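Local atomic coordinates of MGS-M4 (Unidentified, PDB entry 4Q3M), a protein that probably acts as an NAD(P)H-dependent aldo-keto reductase with a TIM-barrel fold, although its natural substrate is unknown. Residues A[41-46]-A[226-231]; A[82-87]-A[119-124]; A[164-169]-A[254-259]; A[216-221]-A[241-246]. All coordinates share one frame; numbering follows the deposited sequence.

Interaction 1: residues A[41-46]-A[226-231]. With SO4 (sulfate ion), chain G.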
loop_
_atom_site.group_PDB
_atom_site.type_symbol
_atom_site.label_atom_id
_atom_site.label_comp_id
_atom_site.label_asym_id
_atom_site.label_seq_id
_atom_site.Cartn_x
_atom_site.Cartn_y
_atom_site.Cartn_z
ATOM N N HIS A 41 -2.845 -14.315 25.259
ATOM C CA HIS A 41 -3.437 -13.499 24.208
ATOM C C HIS A 41 -3.715 -14.350 22.971
ATOM O O HIS A 41 -2.807 -14.959 22.407
ATOM C CB HIS A 41 -2.511 -12.329 23.863
ATOM C CG HIS A 41 -3.012 -11.458 22.751
ATOM N ND1 HIS A 41 -2.189 -10.598 22.057
ATOM C CD2 HIS A 41 -4.249 -11.307 22.220
ATOM C CE1 HIS A 41 -2.895 -9.959 21.142
ATOM N NE2 HIS A 41 -4.147 -10.371 21.219
ATOM N N ILE A 42 -4.978 -14.395 22.562
ATOM C CA ILE A 42 -5.379 -15.160 21.386
ATOM C C ILE A 42 -6.048 -14.251 20.358
ATOM O O ILE A 42 -6.944 -13.476 20.694
ATOM C CB ILE A 42 -6.341 -16.306 21.755
ATOM C CG1 ILE A 42 -5.757 -17.157 22.886
ATOM C CG2 ILE A 42 -6.637 -17.168 20.537
ATOM C CD1 ILE A 42 -4.521 -17.934 22.492
ATOM N N ASP A 43 -5.609 -14.348 19.108
ATOM C CA ASP A 43 -6.131 -13.498 18.044
ATOM C C ASP A 43 -6.868 -14.314 16.985
ATOM O O ASP A 43 -6.271 -15.152 16.308
ATOM C CB ASP A 43 -4.995 -12.703 17.396
ATOM C CG ASP A 43 -5.487 -11.750 16.323
ATOM O OD1 ASP A 43 -5.784 -10.583 16.655
ATOM O OD2 ASP A 43 -5.572 -12.167 15.149
ATOM N N THR A 44 -8.166 -14.063 16.842
ATOM C CA THR A 44 -8.977 -14.776 15.860
ATOM C C THR A 44 -9.852 -13.818 15.052
ATOM O O THR A 44 -9.722 -12.599 15.169
ATOM C CB THR A 44 -9.872 -15.838 16.533
ATOM O OG1 THR A 44 -10.592 -16.567 15.530
ATOM C CG2 THR A 44 -10.858 -15.188 17.492
ATOM N N ALA A 45 -10.730 -14.383 14.228
ATOM C CA ALA A 45 -11.649 -13.605 13.401
ATOM C C ALA A 45 -12.760 -14.502 12.864
ATOM O O ALA A 45 -12.615 -15.724 12.831
ATOM C CB ALA A 45 -10.908 -12.932 12.256
ATOM N N MET A 46 -13.863 -13.895 12.440
ATOM C CA MET A 46 -14.995 -14.676 11.954
ATOM C C MET A 46 -14.673 -15.340 10.616
ATOM O O MET A 46 -15.197 -16.413 10.320
ATOM C CB MET A 46 -16.255 -13.806 11.842
ATOM C CG MET A 46 -16.460 -13.090 10.510
ATOM S SD MET A 46 -17.258 -14.080 9.223
ATOM C CE MET A 46 -18.466 -14.988 10.184
ATOM N N VAL A 226 2.592 -4.594 19.484
ATOM C CA VAL A 226 1.956 -5.873 19.774
ATOM C C VAL A 226 2.139 -6.827 18.598
ATOM O O VAL A 226 1.854 -6.474 17.453
ATOM C CB VAL A 226 0.455 -5.707 20.079
ATOM C CG1 VAL A 226 -0.184 -7.060 20.352
ATOM C CG2 VAL A 226 0.255 -4.770 21.260
ATOM N N VAL A 227 2.621 -8.032 18.884
ATOM C CA VAL A 227 2.932 -9.000 17.838
ATOM C C VAL A 227 2.142 -10.299 18.019
ATOM O O VAL A 227 2.001 -10.803 19.134
ATOM C CB VAL A 227 4.449 -9.304 17.805
ATOM C CG1 VAL A 227 4.941 -9.727 19.178
ATOM C CG2 VAL A 227 4.771 -10.362 16.766
ATOM N N ILE A 228 1.617 -10.828 16.918
ATOM C CA ILE A 228 0.820 -12.050 16.959
ATOM C C ILE A 228 1.217 -13.047 15.869
ATOM O O ILE A 228 0.544 -13.158 14.845
ATOM C CB ILE A 228 -0.684 -11.735 16.829
ATOM C CG1 ILE A 228 -0.909 -10.619 15.806
ATOM C CG2 ILE A 228 -1.259 -11.324 18.173
ATOM C CD1 ILE A 228 -2.359 -10.400 15.447
ATOM N N PRO A 229 2.315 -13.786 16.091
ATOM C CA PRO A 229 2.755 -14.790 15.114
ATOM C C PRO A 229 1.802 -15.979 15.025
ATOM O O PRO A 229 1.399 -16.530 16.050
ATOM C CB PRO A 229 4.125 -15.223 15.647
ATOM C CG PRO A 229 4.075 -14.926 17.106
ATOM C CD PRO A 229 3.230 -13.694 17.242
ATOM N N LYS A 230 1.449 -16.365 13.802
ATOM C CA LYS A 230 0.546 -17.488 13.576
ATOM C C LYS A 230 1.318 -18.797 13.452
ATOM O O LYS A 230 2.380 -18.839 12.830
ATOM C CB LYS A 230 -0.292 -17.255 12.316
ATOM C CG LYS A 230 -0.975 -15.899 12.258
ATOM C CD LYS A 230 -1.669 -15.687 10.922
ATOM C CE LYS A 230 -2.205 -14.269 10.793
ATOM N NZ LYS A 230 -3.280 -13.983 11.783
ATOM N N SER A 231 0.776 -19.859 14.042
ATOM C CA SER A 231 1.397 -21.180 13.983
ATOM C C SER A 231 0.456 -22.268 14.490
ATOM O O SER A 231 -0.417 -22.011 15.318
ATOM C CB SER A 231 2.695 -21.203 14.795
ATOM O OG SER A 231 3.344 -22.458 14.686
HETATM S S SO4 G . 3.161 -15.192 10.509
HETATM O O1 SO4 G . 3.277 -16.557 10.004
HETATM O O2 SO4 G . 1.773 -14.752 10.406
HETATM O O3 SO4 G . 3.578 -15.156 11.907
HETATM O O4 SO4 G . 4.014 -14.309 9.719
#

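Interaction 2: residues A[82-87]-A[119-124]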
loop_
_atom_site.group_PDB
_atom_site.type_symbol
_atom_site.label_atom_id
_atom_site.label_comp_id
_atom_site.label_asym_id
_atom_site.label_seq_id
_atom_site.Cartn_x
_atom_site.Cartn_y
_atom_site.Cartn_z
ATOM N N GLU A 82 -26.464 -2.259 12.041
ATOM C CA GLU A 82 -27.312 -3.383 12.430
ATOM C C GLU A 82 -26.647 -4.731 12.174
ATOM O O GLU A 82 -26.797 -5.665 12.962
ATOM C CB GLU A 82 -28.651 -3.325 11.693
ATOM C CG GLU A 82 -29.493 -2.110 12.030
ATOM C CD GLU A 82 -29.856 -2.031 13.502
ATOM O OE1 GLU A 82 -29.960 -3.092 14.154
ATOM O OE2 GLU A 82 -30.036 -0.904 14.010
ATOM N N LYS A 83 -25.914 -4.827 11.072
ATOM C CA LYS A 83 -25.271 -6.079 10.696
ATOM C C LYS A 83 -24.080 -6.376 11.601
ATOM O O LYS A 83 -23.739 -7.536 11.834
ATOM C CB LYS A 83 -24.830 -6.032 9.232
ATOM C CG LYS A 83 -24.768 -7.389 8.555
ATOM C CD LYS A 83 -24.696 -7.240 7.042
ATOM C CE LYS A 83 -24.840 -8.582 6.343
ATOM N NZ LYS A 83 -24.888 -8.429 4.862
ATOM N N THR A 84 -23.455 -5.321 12.116
ATOM C CA THR A 84 -22.298 -5.464 12.992
ATOM C C THR A 84 -22.705 -5.991 14.366
ATOM O O THR A 84 -22.049 -6.876 14.918
ATOM C CB THR A 84 -21.551 -4.125 13.162
ATOM O OG1 THR A 84 -20.904 -3.780 11.931
ATOM C CG2 THR A 84 -20.501 -4.233 14.251
ATOM N N LEU A 85 -23.789 -5.444 14.910
ATOM C CA LEU A 85 -24.307 -5.879 16.204
ATOM C C LEU A 85 -24.630 -7.369 16.196
ATOM O O LEU A 85 -24.385 -8.073 17.175
ATOM C CB LEU A 85 -25.556 -5.080 16.584
ATOM C CG LEU A 85 -25.396 -3.578 16.821
ATOM C CD1 LEU A 85 -26.744 -2.945 17.124
ATOM C CD2 LEU A 85 -24.411 -3.312 17.949
ATOM N N GLU A 86 -25.175 -7.841 15.079
ATOM C CA GLU A 86 -25.556 -9.241 14.937
ATOM C C GLU A 86 -24.343 -10.139 14.713
ATOM O O GLU A 86 -24.263 -11.238 15.262
ATOM C CB GLU A 86 -26.552 -9.406 13.785
ATOM C CG GLU A 86 -26.978 -10.844 13.514
ATOM C CD GLU A 86 -27.869 -11.421 14.602
ATOM O OE1 GLU A 86 -28.277 -10.671 15.515
ATOM O OE2 GLU A 86 -28.166 -12.633 14.540
ATOM N N ALA A 87 -23.399 -9.665 13.905
ATOM C CA ALA A 87 -22.187 -10.424 13.621
ATOM C C ALA A 87 -21.319 -10.549 14.867
ATOM O O ALA A 87 -20.543 -11.494 15.005
ATOM C CB ALA A 87 -21.407 -9.774 12.495
ATOM N N ARG A 119 -19.698 2.871 15.014
ATOM C CA ARG A 119 -20.775 3.323 15.889
ATOM C C ARG A 119 -21.373 2.138 16.634
ATOM O O ARG A 119 -21.763 2.251 17.796
ATOM C CB ARG A 119 -21.861 4.049 15.093
ATOM C CG ARG A 119 -21.509 5.476 14.701
ATOM C CD ARG A 119 -21.526 6.403 15.905
ATOM N NE ARG A 119 -21.246 7.787 15.530
ATOM C CZ ARG A 119 -20.044 8.348 15.589
ATOM N NH1 ARG A 119 -19.001 7.646 16.011
ATOM N NH2 ARG A 119 -19.882 9.614 15.225
ATOM N N ALA A 120 -21.437 0.997 15.953
ATOM C CA ALA A 120 -21.903 -0.235 16.572
ATOM C C ALA A 120 -20.877 -0.743 17.579
ATOM O O ALA A 120 -21.242 -1.258 18.636
ATOM C CB ALA A 120 -22.186 -1.288 15.516
ATOM N N PHE A 121 -19.597 -0.596 17.245
ATOM C CA PHE A 121 -18.521 -0.936 18.172
ATOM C C PHE A 121 -18.647 -0.098 19.439
ATOM O O PHE A 121 -18.485 -0.601 20.551
ATOM C CB PHE A 121 -17.140 -0.706 17.545
ATOM C CG PHE A 121 -16.705 -1.784 16.587
ATOM C CD1 PHE A 121 -17.628 -2.566 15.915
ATOM C CD2 PHE A 121 -15.356 -2.015 16.367
ATOM C CE1 PHE A 121 -17.213 -3.549 15.036
ATOM C CE2 PHE A 121 -14.937 -2.999 15.493
ATOM C CZ PHE A 121 -15.867 -3.766 14.827
ATOM N N GLU A 122 -18.940 1.185 19.253
ATOM C CA GLU A 122 -19.062 2.124 20.361
ATOM C C GLU A 122 -20.241 1.780 21.266
ATOM O O GLU A 122 -20.155 1.916 22.485
ATOM C CB GLU A 122 -19.204 3.553 19.833
ATOM C CG GLU A 122 -17.939 4.098 19.190
ATOM C CD GLU A 122 -18.125 5.489 18.619
ATOM O OE1 GLU A 122 -19.258 5.822 18.215
ATOM O OE2 GLU A 122 -17.136 6.251 18.574
ATOM N N THR A 123 -21.339 1.334 20.663
ATOM C CA THR A 123 -22.507 0.908 21.424
ATOM C C THR A 123 -22.165 -0.309 22.279
ATOM O O THR A 123 -22.537 -0.383 23.450
ATOM C CB THR A 123 -23.697 0.572 20.502
ATOM O OG1 THR A 123 -24.083 1.742 19.769
ATOM C CG2 THR A 123 -24.884 0.081 21.317
ATOM N N LEU A 124 -21.444 -1.254 21.685
ATOM C CA LEU A 124 -21.025 -2.462 22.386
ATOM C C LEU A 124 -20.039 -2.142 23.505
ATOM O O LEU A 124 -20.049 -2.784 24.555
ATOM C CB LEU A 124 -20.401 -3.457 21.405
ATOM C CG LEU A 124 -21.325 -4.000 20.313
ATOM C CD1 LEU A 124 -20.519 -4.713 19.237
ATOM C CD2 LEU A 124 -22.375 -4.926 20.906
#

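Interaction 3: residues A[164-169]-A[254-259]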
loop_
_atom_site.group_PDB
_atom_site.type_symbol
_atom_site.label_atom_id
_atom_site.label_comp_id
_atom_site.label_asym_id
_atom_site.label_seq_id
_atom_site.Cartn_x
_atom_site.Cartn_y
_atom_site.Cartn_z
ATOM N N THR A 164 10.675 -6.452 6.560
ATOM C CA THR A 164 10.761 -5.947 5.191
ATOM C C THR A 164 9.697 -4.882 4.923
ATOM O O THR A 164 9.783 -4.143 3.942
ATOM C CB THR A 164 10.628 -7.080 4.154
ATOM O OG1 THR A 164 9.502 -7.903 4.478
ATOM C CG2 THR A 164 11.883 -7.939 4.144
ATOM N N LEU A 165 8.702 -4.809 5.802
ATOM C CA LEU A 165 7.685 -3.761 5.746
ATOM C C LEU A 165 7.486 -3.188 7.146
ATOM O O LEU A 165 6.557 -3.568 7.860
ATOM C CB LEU A 165 6.366 -4.304 5.194
ATOM C CG LEU A 165 5.273 -3.281 4.877
ATOM C CD1 LEU A 165 5.627 -2.481 3.632
ATOM C CD2 LEU A 165 3.921 -3.963 4.720
ATOM N N GLN A 166 8.365 -2.269 7.532
ATOM C CA GLN A 166 8.484 -1.860 8.929
ATOM C C GLN A 166 7.477 -0.791 9.358
ATOM O O GLN A 166 7.242 -0.608 10.554
ATOM C CB GLN A 166 9.910 -1.377 9.199
ATOM C CG GLN A 166 10.970 -2.406 8.827
ATOM C CD GLN A 166 12.350 -2.040 9.330
ATOM O OE1 GLN A 166 12.538 -1.004 9.966
ATOM N NE2 GLN A 166 13.328 -2.895 9.050
ATOM N N ASN A 167 6.893 -0.091 8.388
ATOM C CA ASN A 167 5.809 0.861 8.644
ATOM C C ASN A 167 6.120 1.918 9.704
ATOM O O ASN A 167 5.307 2.159 10.597
ATOM C CB ASN A 167 4.541 0.108 9.060
ATOM C CG ASN A 167 4.090 -0.895 8.020
ATOM O OD1 ASN A 167 4.291 -0.698 6.822
ATOM N ND2 ASN A 167 3.474 -1.982 8.475
ATOM N N HIS A 168 7.286 2.549 9.607
ATOM C CA HIS A 168 7.687 3.557 10.584
ATOM C C HIS A 168 6.807 4.804 10.525
ATOM O O HIS A 168 6.567 5.451 11.545
ATOM C CB HIS A 168 9.153 3.945 10.380
ATOM C CG HIS A 168 10.120 2.880 10.792
ATOM N ND1 HIS A 168 10.652 2.811 12.062
ATOM C CD2 HIS A 168 10.645 1.838 10.107
ATOM C CE1 HIS A 168 11.466 1.773 12.139
ATOM N NE2 HIS A 168 11.479 1.165 10.966
ATOM N N PHE A 169 6.332 5.135 9.329
ATOM C CA PHE A 169 5.473 6.298 9.143
ATOM C C PHE A 169 4.119 6.080 9.810
ATOM O O PHE A 169 3.657 6.916 10.587
ATOM C CB PHE A 169 5.289 6.596 7.653
ATOM C CG PHE A 169 4.534 7.865 7.375
ATOM C CD1 PHE A 169 5.204 9.070 7.251
ATOM C CD2 PHE A 169 3.156 7.854 7.231
ATOM C CE1 PHE A 169 4.515 10.241 6.994
ATOM C CE2 PHE A 169 2.461 9.021 6.976
ATOM C CZ PHE A 169 3.142 10.215 6.855
ATOM N N LYS A 254 19.498 -0.853 14.518
ATOM C CA LYS A 254 19.887 -0.092 13.338
ATOM C C LYS A 254 20.281 -1.027 12.199
ATOM O O LYS A 254 20.227 -0.650 11.028
ATOM C CB LYS A 254 21.037 0.863 13.669
ATOM C CG LYS A 254 20.807 2.285 13.187
ATOM C CD LYS A 254 19.462 2.813 13.667
ATOM C CE LYS A 254 19.234 4.248 13.222
ATOM N NZ LYS A 254 17.783 4.559 13.082
ATOM N N SER A 255 20.675 -2.246 12.551
ATOM C CA SER A 255 21.014 -3.258 11.558
ATOM C C SER A 255 19.745 -3.881 10.982
ATOM O O SER A 255 19.687 -4.220 9.801
ATOM C CB SER A 255 21.908 -4.338 12.170
ATOM O OG SER A 255 22.458 -5.176 11.170
ATOM N N ILE A 256 18.732 -4.029 11.830
ATOM C CA ILE A 256 17.434 -4.542 11.405
ATOM C C ILE A 256 16.691 -3.481 10.595
ATOM O O ILE A 256 15.886 -3.797 9.722
ATOM C CB ILE A 256 16.575 -4.979 12.618
ATOM C CG1 ILE A 256 17.293 -6.070 13.416
ATOM C CG2 ILE A 256 15.204 -5.471 12.177
ATOM C CD1 ILE A 256 16.471 -6.640 14.552
ATOM N N ARG A 257 16.983 -2.215 10.879
ATOM C CA ARG A 257 16.331 -1.103 10.196
ATOM C C ARG A 257 16.576 -1.124 8.687
ATOM O O ARG A 257 15.692 -0.785 7.900
ATOM C CB ARG A 257 16.811 0.228 10.783
ATOM C CG ARG A 257 16.210 1.456 10.119
ATOM C CD ARG A 257 14.697 1.461 10.242
ATOM N NE ARG A 257 14.090 2.571 9.515
ATOM C CZ ARG A 257 13.699 2.508 8.246
ATOM N NH1 ARG A 257 13.851 1.385 7.558
ATOM N NH2 ARG A 257 13.156 3.568 7.664
ATOM N N SER A 258 17.775 -1.539 8.290
ATOM C CA SER A 258 18.182 -1.488 6.889
ATOM C C SER A 258 17.537 -2.574 6.030
ATOM O O SER A 258 17.496 -2.453 4.804
ATOM C CB SER A 258 19.705 -1.592 6.780
ATOM O OG SER A 258 20.336 -0.457 7.347
ATOM N N VAL A 259 17.034 -3.629 6.661
ATOM C CA VAL A 259 16.483 -4.754 5.910
ATOM C C VAL A 259 15.050 -4.475 5.453
ATOM O O VAL A 259 14.386 -5.347 4.888
ATOM C CB VAL A 259 16.528 -6.062 6.732
ATOM C CG1 VAL A 259 17.866 -6.190 7.432
ATOM C CG2 VAL A 259 15.405 -6.108 7.745
#

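Interaction 4: residues A[216-221]-A[241-246]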
loop_
_atom_site.group_PDB
_atom_site.type_symbol
_atom_site.label_atom_id
_atom_site.label_comp_id
_atom_site.label_asym_id
_atom_site.label_seq_id
_atom_site.Cartn_x
_atom_site.Cartn_y
_atom_site.Cartn_z
ATOM N N ALA A 216 12.822 -11.497 14.835
ATOM C CA ALA A 216 11.844 -10.615 14.208
ATOM C C ALA A 216 10.736 -10.252 15.186
ATOM O O ALA A 216 10.213 -9.138 15.166
ATOM C CB ALA A 216 11.262 -11.271 12.966
ATOM N N ILE A 217 10.394 -11.203 16.047
ATOM C CA ILE A 217 9.390 -10.985 17.075
ATOM C C ILE A 217 9.894 -9.996 18.122
ATOM O O ILE A 217 9.198 -9.041 18.463
ATOM C CB ILE A 217 8.994 -12.308 17.754
ATOM C CG1 ILE A 217 8.347 -13.245 16.734
ATOM C CG2 ILE A 217 8.047 -12.054 18.914
ATOM C CD1 ILE A 217 8.119 -14.643 17.248
ATOM N N ARG A 218 11.109 -10.223 18.614
ATOM C CA ARG A 218 11.710 -9.353 19.625
ATOM C C ARG A 218 11.871 -7.926 19.121
ATOM O O ARG A 218 11.665 -6.968 19.864
ATOM C CB ARG A 218 13.070 -9.896 20.064
ATOM C CG ARG A 218 13.736 -9.064 21.151
ATOM C CD ARG A 218 12.861 -8.989 22.393
ATOM N NE ARG A 218 13.302 -7.944 23.313
ATOM C CZ ARG A 218 12.707 -7.667 24.469
ATOM N NH1 ARG A 218 11.646 -8.363 24.853
ATOM N NH2 ARG A 218 13.175 -6.698 25.242
ATOM N N TRP A 219 12.249 -7.795 17.854
ATOM C CA TRP A 219 12.428 -6.491 17.231
ATOM C C TRP A 219 11.142 -5.671 17.295
ATOM O O TRP A 219 11.175 -4.463 17.534
ATOM C CB TRP A 219 12.891 -6.662 15.784
ATOM C CG TRP A 219 12.806 -5.421 14.959
ATOM C CD1 TRP A 219 13.614 -4.326 15.039
ATOM C CD2 TRP A 219 11.870 -5.155 13.910
ATOM N NE1 TRP A 219 13.231 -3.387 14.110
ATOM C CE2 TRP A 219 12.163 -3.874 13.403
ATOM C CE3 TRP A 219 10.809 -5.875 13.353
ATOM C CZ2 TRP A 219 11.434 -3.297 12.368
ATOM C CZ3 TRP A 219 10.087 -5.301 12.325
ATOM C CH2 TRP A 219 10.402 -4.025 11.843
ATOM N N LEU A 220 10.010 -6.338 17.093
ATOM C CA LEU A 220 8.710 -5.695 17.230
ATOM C C LEU A 220 8.425 -5.356 18.690
ATOM O O LEU A 220 7.863 -4.302 18.993
ATOM C CB LEU A 220 7.605 -6.592 16.669
ATOM C CG LEU A 220 7.588 -6.748 15.146
ATOM C CD1 LEU A 220 6.608 -7.829 14.732
ATOM C CD2 LEU A 220 7.240 -5.425 14.480
ATOM N N ILE A 221 8.817 -6.256 19.588
ATOM C CA ILE A 221 8.686 -6.026 21.023
ATOM C C ILE A 221 9.452 -4.777 21.441
ATOM O O ILE A 221 8.954 -3.959 22.216
ATOM C CB ILE A 221 9.205 -7.225 21.844
ATOM C CG1 ILE A 221 8.475 -8.510 21.455
ATOM C CG2 ILE A 221 9.055 -6.957 23.329
ATOM C CD1 ILE A 221 7.017 -8.504 21.804
ATOM N N PHE A 241 7.417 -17.743 21.636
ATOM C CA PHE A 241 7.106 -17.141 22.925
ATOM C C PHE A 241 8.368 -16.888 23.743
ATOM O O PHE A 241 8.419 -15.956 24.545
ATOM C CB PHE A 241 6.143 -18.027 23.714
ATOM C CG PHE A 241 5.602 -17.376 24.955
ATOM C CD1 PHE A 241 4.622 -16.401 24.869
ATOM C CD2 PHE A 241 6.072 -17.740 26.206
ATOM C CE1 PHE A 241 4.122 -15.800 26.008
ATOM C CE2 PHE A 241 5.575 -17.143 27.348
ATOM C CZ PHE A 241 4.598 -16.171 27.249
ATOM N N ASP A 242 9.382 -17.726 23.544
ATOM C CA ASP A 242 10.654 -17.552 24.236
ATOM C C ASP A 242 11.368 -16.319 23.695
ATOM O O ASP A 242 12.320 -16.425 22.923
ATOM C CB ASP A 242 11.533 -18.794 24.082
ATOM C CG ASP A 242 12.753 -18.758 24.982
ATOM O OD1 ASP A 242 12.715 -18.043 26.006
ATOM O OD2 ASP A 242 13.748 -19.444 24.667
ATOM N N VAL A 243 10.898 -15.148 24.114
ATOM C CA VAL A 243 11.359 -13.893 23.542
ATOM C C VAL A 243 11.494 -12.828 24.638
ATOM O O VAL A 243 11.679 -11.642 24.361
ATOM C CB VAL A 243 10.391 -13.422 22.424
ATOM C CG1 VAL A 243 9.123 -12.820 23.016
ATOM C CG2 VAL A 243 11.074 -12.451 21.477
ATOM N N PHE A 244 11.424 -13.269 25.890
ATOM C CA PHE A 244 11.509 -12.356 27.024
ATOM C C PHE A 244 12.694 -12.674 27.931
ATOM O O PHE A 244 12.686 -12.335 29.115
ATOM C CB PHE A 244 10.212 -12.394 27.834
ATOM C CG PHE A 244 8.980 -12.146 27.013
ATOM C CD1 PHE A 244 8.635 -10.862 26.630
ATOM C CD2 PHE A 244 8.169 -13.199 26.626
ATOM C CE1 PHE A 244 7.502 -10.631 25.875
ATOM C CE2 PHE A 244 7.034 -12.975 25.872
ATOM C CZ PHE A 244 6.700 -11.689 25.495
ATOM N N ASP A 245 13.710 -13.324 27.375
ATOM C CA ASP A 245 14.902 -13.665 28.141
ATOM C C ASP A 245 16.146 -13.015 27.546
ATOM O O ASP A 245 17.270 -13.338 27.930
ATOM C CB ASP A 245 15.080 -15.183 28.211
ATOM C CG ASP A 245 15.214 -15.819 26.843
ATOM O OD1 ASP A 245 14.744 -15.216 25.856
ATOM O OD2 ASP A 245 15.791 -16.924 26.755
ATOM N N PHE A 246 15.939 -12.098 26.607
ATOM C CA PHE A 246 17.044 -11.370 25.995
ATOM C C PHE A 246 16.578 -10.027 25.441
ATOM O O PHE A 246 15.383 -9.728 25.432
ATOM C CB PHE A 246 17.694 -12.205 24.889
ATOM C CG PHE A 246 16.963 -12.153 23.576
ATOM C CD1 PHE A 246 17.522 -11.510 22.484
ATOM C CD2 PHE A 246 15.720 -12.748 23.433
ATOM C CE1 PHE A 246 16.857 -11.461 21.274
ATOM C CE2 PHE A 246 15.050 -12.702 22.226
ATOM C CZ PHE A 246 15.620 -12.059 21.145
#

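Interaction 1: residues A[41-46]-A[226-231]
H41 and D43 both turn CG away from their own backbone N (chi1 178° and -177°), which carries imidazole and carboxylate across to I228, whose CG1 sits between backbone N and carbonyl carbon. CD1 of I228 meets the carboxylate 3.5 Å from D43 CG, the two side chains crossing at about a right angle. Its other branch, CG2, comes within 3.7 Å of H41 CE1, and V226 CG1 reaches that same CE1 at the ring edge. Were I228 cut back to an alanine, a gap would be likely to open beside the D43 carboxylate, and the H41 ring would lose its neighbour CG2. D43 is salt-bridged to K73, recalling the Asp-Lys pair of aldo-keto reductases. K230 N donates to sulfate O3 (3.1 Å), and L187 N and S189 N also bind the ion, consistent with a cofactor phosphate site. Strand 41-43 runs between strands 17-18 and 69-74, H41 and I228 touch E182 of strand 180-184, and V227 packs outward on helix 212-222.

Interaction 2: residues A[82-87]-A[119-124]
T84 and L85 of helix 81-94 pack on A120, F121 and L124 of helix 111-126, two consecutive outer helices of the TIM barrel. The local axes approach to 9.0 Å and cross at -47°, with the CA atoms of L85 and A120 the nearest pair. T84 can be followed outward. Its CB already lies 3.7 Å from A120 CB. Beyond it the side chain forks: with chi1 at -70°, OG1 stays beside the backbone N, within hydrogen-bonding reach of the carbonyl oxygens of G80 and D78, just before its own helix, while CG2 swings opposite the N, toward the other helix. T84 CG2 touches A120 CB and then meets the F121 ring at its edge, near the ring plane, 3.4 Å from F121 CE1. Although F121 starts out pointing away from helix 81-94, its ring returns far enough for this contact, and it also packs on L74 and meets Y103 of the barrel strands. L85 works through a single branch. Its CD2 rests near the A120 backbone, 3.8 Å from the carbonyl O, and beside A120 CB; the same methyl meets CD2 of L124 at 3.9 Å.

Interaction 3: residues A[164-169]-A[254-259]
A polar contact, built from an amide bridge and a stacked guanidinium, joins Q166 and H168 in the segment after strand 156-160 to I256 and R257 near the end of helix 250-257. The Q166 amide works at both ends. Its OE1 accepts from H168 NE2 (2.6 Å, N-H...O 161°), a bond lying in the carbonyl plane and in the imidazole plane, which fixes the turn of the ring. Its NE2 donates to I256 O at 2.8 Å, tilted from that carbonyl's plane, while V259 N reaches the same oxygen from the opposite face. With the ring so held, the R257 guanidinium lies flat on it, centres 4.1 Å apart and planes at 18°; the arginine gets there by a bend at chi2 (60°), which also brings its CD to 3.3 Å from Q166 OE1. A leucine in place of Q166 would probably leave H168 NE2 and I256 O without their amide mate and let the ring turn from beneath R257. R257 NH2 forms a salt bridge to D273 of the second subunit, V259 packs on helix 199-207, and W219 of helix 212-222 covers Q166 and I256.

Interaction 4: residues A[216-221]-A[241-246]
R218 carries a backbone carbonyl over the flat of its guanidinium: F246 O sits 3.4 Å above the plane, offset toward the rim, and the approach to NE is too oblique for a hydrogen bond. The polar end is held by other partners. NH1 makes a weak bond to V243 O (3.3 Å), and NE forms a salt bridge with E222 of the same helix. Lower down, the methylene part of the arginine packs on F246. Its CB and CG both come to F246 CZ, the former at 3.5 Å, and CD stands over one face of the phenyl ring as the two side chains slide past each other in opposite directions. Here helix 212-222, which in the TIM barrel leads into strand 226-227, receives the loop between helices 234-241 and 250-257. That loop begins with an inverse gamma turn centred on D242, after which V243 points to the helix. The valine divides its branches: CG1 lies over the centre of the F244 ring, 3.5 Å above it, whereas CG2, set opposite the backbone N (chi1 77° for CG1), faces the helix and meets R218 CB. F246 itself also meets the H208 ring. V243 CG2 also makes apolar contact with I217 CG2, at 4.0 Å.

In the fold
From the N terminus, strand 41-43 opens interaction 1, whose partner arrives only with segment 226-231, so this contact spans most of the barrel. Interaction 2 opens and closes within that span, linking two consecutive helices on the flank opposite interactions 3 and 4. Segment 164-169 then opens interaction 3 and segment 216-221 opens interaction 4. Segment 226-231 closes interaction 1, 241-246 closes interaction 4 and 254-259 closes interaction 3; interaction 4 is therefore enclosed by interaction 3, and interaction 1 crosses both. Helix 212-222 joins interactions 1, 3 and 4: V227 and P229 pack on it, while W219 touches Q166 and I256, connecting strand 226-227, segment 164-169 and helix 250-257.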